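Local coordinates for protein SYE1 (Shewanella oneidensis, PDB 4AWT) that binds flavin mononucleotide and probably acts as an NAD(P)H-dependent oxidoreductase that reduces carbon-carbon double bonds, as in the old yellow enzyme family, at residues P23-S31 with T348-L357. The protein carries 1 engineered substitution. Numbering follows the deposited sequence.
Engineered in segment 23-31: Leu25 (natural residue Met). With FMN (flavin mononucleotide), chain B; BOG (octyl beta-D-glucopyranoside), chain D.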
loop_
_atom_site.group_PDB
_atom_site.type_symbol
_atom_site.label_atom_id
_atom_site.label_comp_id
_atom_site.label_asym_id
_atom_site.label_seq_id
_atom_site.Cartn_x
_atom_site.Cartn_y
_atom_site.Cartn_z
ATOM N N PRO A 23 1.590 -8.158 1.227
ATOM C CA PRO A 23 1.118 -6.769 1.158
ATOM C C PRO A 23 2.328 -5.866 0.964
ATOM O O PRO A 23 3.472 -6.294 1.070
ATOM C CB PRO A 23 0.475 -6.587 2.536
ATOM C CG PRO A 23 1.382 -7.379 3.452
ATOM C CD PRO A 23 1.784 -8.611 2.629
ATOM N N PRO A 24 2.052 -4.576 0.711
ATOM C CA PRO A 24 3.133 -3.608 0.512
ATOM C C PRO A 24 4.023 -3.516 1.730
ATOM O O PRO A 24 3.558 -3.323 2.849
ATOM C CB PRO A 24 2.387 -2.292 0.297
ATOM C CG PRO A 24 1.134 -2.717 -0.344
ATOM C CD PRO A 24 0.752 -3.950 0.478
ATOM N N LEU A 25 5.357 -3.577 1.503
ATOM C CA LEU A 25 6.330 -3.496 2.581
ATOM C C LEU A 25 7.504 -2.652 2.119
ATOM O O LEU A 25 8.430 -3.148 1.458
ATOM C CB LEU A 25 6.814 -4.891 3.016
ATOM C CG LEU A 25 5.718 -5.821 3.531
ATOM C CD1 LEU A 25 6.160 -7.272 3.372
ATOM C CD2 LEU A 25 5.362 -5.496 4.989
ATOM N N THR A 26 7.511 -1.389 2.468
ATOM C CA THR A 26 8.650 -0.489 2.222
ATOM C C THR A 26 9.902 -1.080 2.819
ATOM O O THR A 26 9.959 -1.348 4.021
ATOM C CB THR A 26 8.358 0.871 2.878
ATOM O OG1 THR A 26 7.329 1.564 2.161
ATOM C CG2 THR A 26 9.556 1.785 2.925
ATOM N N ARG A 27 10.927 -1.216 1.980
ATOM C CA ARG A 27 12.234 -1.718 2.406
ATOM C C ARG A 27 13.339 -0.684 2.210
ATOM O O ARG A 27 14.476 -0.904 2.683
ATOM C CB ARG A 27 12.602 -3.039 1.750
ATOM C CG ARG A 27 11.529 -4.108 1.853
ATOM C CD ARG A 27 11.044 -4.383 3.291
ATOM N NE ARG A 27 12.170 -4.774 4.157
ATOM C CZ ARG A 27 12.719 -5.979 4.175
ATOM N NH1 ARG A 27 12.185 -6.978 3.520
ATOM N NH2 ARG A 27 13.810 -6.181 4.924
ATOM N N SER A 28 13.073 0.397 1.503
ATOM C CA SER A 28 14.041 1.470 1.338
ATOM C C SER A 28 15.396 0.942 0.834
ATOM O O SER A 28 16.445 1.291 1.379
ATOM C CB SER A 28 14.146 2.319 2.585
ATOM O OG SER A 28 12.941 3.025 2.779
ATOM N N ARG A 29 15.338 0.149 -0.224
ATOM C CA ARG A 29 16.498 -0.466 -0.856
ATOM C C ARG A 29 16.772 0.116 -2.226
ATOM O O ARG A 29 17.645 -0.401 -2.939
ATOM C CB ARG A 29 16.346 -1.997 -0.957
ATOM C CG ARG A 29 16.140 -2.767 0.346
ATOM C CD ARG A 29 17.281 -2.524 1.272
ATOM N NE ARG A 29 17.623 -3.660 2.207
ATOM C CZ ARG A 29 17.050 -3.902 3.372
ATOM N NH1 ARG A 29 15.953 -3.277 3.744
ATOM N NH2 ARG A 29 17.575 -4.830 4.156
ATOM N N ALA A 30 16.042 1.132 -2.696
ATOM C CA ALA A 30 16.183 1.568 -4.067
ATOM C C ALA A 30 17.571 2.179 -4.295
ATOM O O ALA A 30 18.155 2.828 -3.456
ATOM C CB ALA A 30 15.109 2.593 -4.402
ATOM N N SER A 31 18.067 1.936 -5.518
ATOM C CA SER A 31 19.384 2.420 -5.889
ATOM C C SER A 31 19.429 3.930 -5.980
ATOM O O SER A 31 18.480 4.578 -6.408
ATOM C CB SER A 31 19.799 1.816 -7.232
ATOM O OG SER A 31 19.972 0.423 -7.076
ATOM N N THR A 348 17.034 -4.233 10.094
ATOM C CA THR A 348 17.307 -4.352 8.669
ATOM C C THR A 348 16.051 -4.232 7.843
ATOM O O THR A 348 16.024 -4.550 6.632
ATOM C CB THR A 348 18.089 -5.631 8.355
ATOM O OG1 THR A 348 17.332 -6.722 8.862
ATOM C CG2 THR A 348 19.465 -5.605 8.995
ATOM N N LEU A 349 14.970 -3.704 8.416
ATOM C CA LEU A 349 13.757 -3.437 7.641
ATOM C C LEU A 349 14.023 -2.417 6.531
ATOM O O LEU A 349 13.510 -2.582 5.432
ATOM C CB LEU A 349 12.622 -2.994 8.515
ATOM C CG LEU A 349 12.028 -4.116 9.374
ATOM C CD1 LEU A 349 11.011 -3.559 10.315
ATOM C CD2 LEU A 349 11.389 -5.193 8.523
ATOM N N PHE A 350 14.744 -1.342 6.850
ATOM C CA PHE A 350 14.853 -0.183 6.010
ATOM C C PHE A 350 16.305 0.134 5.705
ATOM O O PHE A 350 17.118 0.274 6.629
ATOM C CB PHE A 350 14.225 1.065 6.675
ATOM C CG PHE A 350 12.825 0.839 7.132
ATOM C CD1 PHE A 350 11.813 0.558 6.238
ATOM C CD2 PHE A 350 12.524 0.893 8.460
ATOM C CE1 PHE A 350 10.526 0.367 6.655
ATOM C CE2 PHE A 350 11.249 0.690 8.896
ATOM C CZ PHE A 350 10.259 0.430 7.996
ATOM N N GLY A 351 16.618 0.351 4.441
ATOM C CA GLY A 351 17.982 0.740 4.063
ATOM C C GLY A 351 18.911 -0.465 4.031
ATOM O O GLY A 351 18.541 -1.593 4.278
ATOM N N GLY A 352 20.151 -0.185 3.730
ATOM C CA GLY A 352 21.128 -1.260 3.601
ATOM C C GLY A 352 21.010 -2.002 2.305
ATOM O O GLY A 352 20.563 -1.491 1.244
ATOM N N GLY A 353 21.393 -3.239 2.318
ATOM C CA GLY A 353 21.522 -4.074 1.141
ATOM C C GLY A 353 20.821 -5.398 1.319
ATOM O O GLY A 353 19.720 -5.496 1.856
ATOM N N GLU A 354 21.484 -6.459 0.808
ATOM C CA GLU A 354 20.877 -7.747 0.813
ATOM C C GLU A 354 20.651 -8.343 2.183
ATOM O O GLU A 354 19.756 -9.171 2.365
ATOM C CB GLU A 354 21.694 -8.733 -0.031
ATOM C CG GLU A 354 21.471 -8.517 -1.496
ATOM C CD GLU A 354 21.506 -9.656 -2.454
ATOM O OE1 GLU A 354 20.586 -10.508 -2.741
ATOM O OE2 GLU A 354 22.678 -9.550 -2.948
ATOM N N LYS A 355 21.477 -7.966 3.158
ATOM C CA LYS A 355 21.336 -8.536 4.495
ATOM C C LYS A 355 20.013 -8.082 5.091
ATOM O O LYS A 355 19.682 -6.890 5.145
ATOM C CB LYS A 355 22.535 -8.124 5.355
ATOM C CG LYS A 355 23.801 -8.773 4.941
ATOM C CD LYS A 355 24.980 -8.325 5.822
ATOM C CE LYS A 355 26.229 -9.114 5.506
ATOM N NZ LYS A 355 27.094 -9.185 6.722
ATOM N N GLY A 356 19.249 -9.065 5.551
ATOM C CA GLY A 356 17.932 -8.790 6.059
ATOM C C GLY A 356 16.908 -8.526 4.980
ATOM O O GLY A 356 15.802 -8.084 5.298
ATOM N N LEU A 357 17.239 -8.831 3.748
ATOM C CA LEU A 357 16.347 -8.683 2.599
ATOM C C LEU A 357 16.194 -10.008 1.892
ATOM O O LEU A 357 15.102 -10.599 1.855
ATOM C CB LEU A 357 16.814 -7.582 1.645
ATOM C CG LEU A 357 15.855 -7.294 0.501
ATOM C CD1 LEU A 357 14.662 -6.469 0.970
ATOM C CD2 LEU A 357 16.585 -6.610 -0.645
HETATM N N1 FMN B . 1.774 -0.604 4.002
HETATM C C2 FMN B . 1.553 -0.006 2.838
HETATM O O2 FMN B . 0.389 0.167 2.387
HETATM N N3 FMN B . 2.619 0.450 2.075
HETATM C C4 FMN B . 3.940 0.312 2.467
HETATM O O4 FMN B . 4.848 0.659 1.667
HETATM C C4A FMN B . 4.147 -0.216 3.740
HETATM N N5 FMN B . 5.436 -0.307 4.263
HETATM C C5A FMN B . 5.642 -1.219 5.334
HETATM C C6 FMN B . 6.919 -1.549 5.713
HETATM C C7 FMN B . 7.172 -2.474 6.754
HETATM C C7M FMN B . 8.600 -2.879 7.028
HETATM C C8 FMN B . 6.107 -2.999 7.422
HETATM C C8M FMN B . 6.286 -4.020 8.527
HETATM C C9 FMN B . 4.791 -2.656 7.050
HETATM C C9A FMN B . 4.542 -1.773 5.998
HETATM N N10 FMN B . 3.227 -1.475 5.583
HETATM C C10 FMN B . 3.036 -0.753 4.420
HETATM C "C1'" FMN B . 2.096 -2.118 6.258
HETATM C "C2'" FMN B . 1.904 -3.593 5.861
HETATM O "O2'" FMN B . 1.453 -3.697 4.521
HETATM C "C3'" FMN B . 0.868 -4.295 6.716
HETATM O "O3'" FMN B . -0.436 -3.773 6.511
HETATM C "C4'" FMN B . 1.169 -4.301 8.226
HETATM O "O4'" FMN B . 2.528 -4.617 8.491
HETATM C "C5'" FMN B . 0.213 -5.183 9.005
HETATM O "O5'" FMN B . 0.325 -6.560 8.607
HETATM P P FMN B . 1.205 -7.579 9.500
HETATM O O1P FMN B . 2.641 -7.143 9.356
HETATM O O2P FMN B . 0.716 -7.469 10.926
HETATM O O3P FMN B . 0.926 -8.916 8.859
HETATM C C1 BOG D . 6.874 3.144 8.278
HETATM O O1 BOG D . 7.722 2.662 9.284
HETATM C C2 BOG D . 7.247 2.630 6.923
HETATM O O2 BOG D . 8.515 3.100 6.518
HETATM C C3 BOG D . 6.254 3.066 5.834
HETATM O O3 BOG D . 6.506 2.380 4.639
HETATM C C4 BOG D . 4.849 2.646 6.289
HETATM O O4 BOG D . 3.928 3.101 5.356
HETATM C C5 BOG D . 4.522 3.152 7.689
HETATM O O5 BOG D . 5.524 2.636 8.543
HETATM C C6 BOG D . 3.160 2.701 8.150
HETATM O O6 BOG D . 2.960 3.316 9.411
HETATM C "C1'" BOG D . 7.814 3.485 10.423
HETATM C "C2'" BOG D . 8.866 3.061 11.444
HETATM C "C3'" BOG D . 8.844 1.600 11.778
HETATM C "C4'" BOG D . 9.542 1.069 13.025
HETATM C "C5'" BOG D . 10.595 0.054 12.571
HETATM C "C6'" BOG D . 12.005 0.598 12.808
HETATM C "C7'" BOG D . 13.051 -0.420 12.319
HETATM C "C8'" BOG D . 14.335 -0.097 13.074
HETATM O O HOH W 1 13.173 -9.624 3.695
HETATM O O HOH W 2 19.195 1.307 0.841
#
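Successive bends at chi2 (-54°) and chi3 (-57°) curl the side chain of Arg27 and bring its guanidinium against the 348-357 loop, while Arg29, bent at chi2 (-58°), lays its guanidinium within the curve of that loop. Both groups bind backbone carbonyls almost in their own planes. Arg27 NE donates to a lone pair of Leu349 O at 2.9 Å, and its NH2 bridges Gly356 O (2.8 Å) and Thr348 O. Arg29 grips Gly353 O side-on through NE (2.8 Å) and NH2, and Thr348 O end-on through NH1 and NH2 (2.9 Å), so Thr348 O collects three donors. Arg29 NH1 also reaches back to a lone pair of Arg27 O, which also accepts a bond from Gly351 N (3.0 Å). In this eight-stranded TIM barrel, 23-31 follows the first barrel strand, 20-22, and the arginines tie it to a loop beyond the last barrel strand, with flavin contacts from both segments: Thr26 OG1 donates to FMN O4 (2.7 Å), and Leu349 CD2 lies 3.9 Å from FMN C7M. Leu357, its CG anti to the backbone N, places CD1 over one face of each guanidinium, 3.6 Å from Arg27 NH1. Phe350 turns its ring edge to Thr26 O.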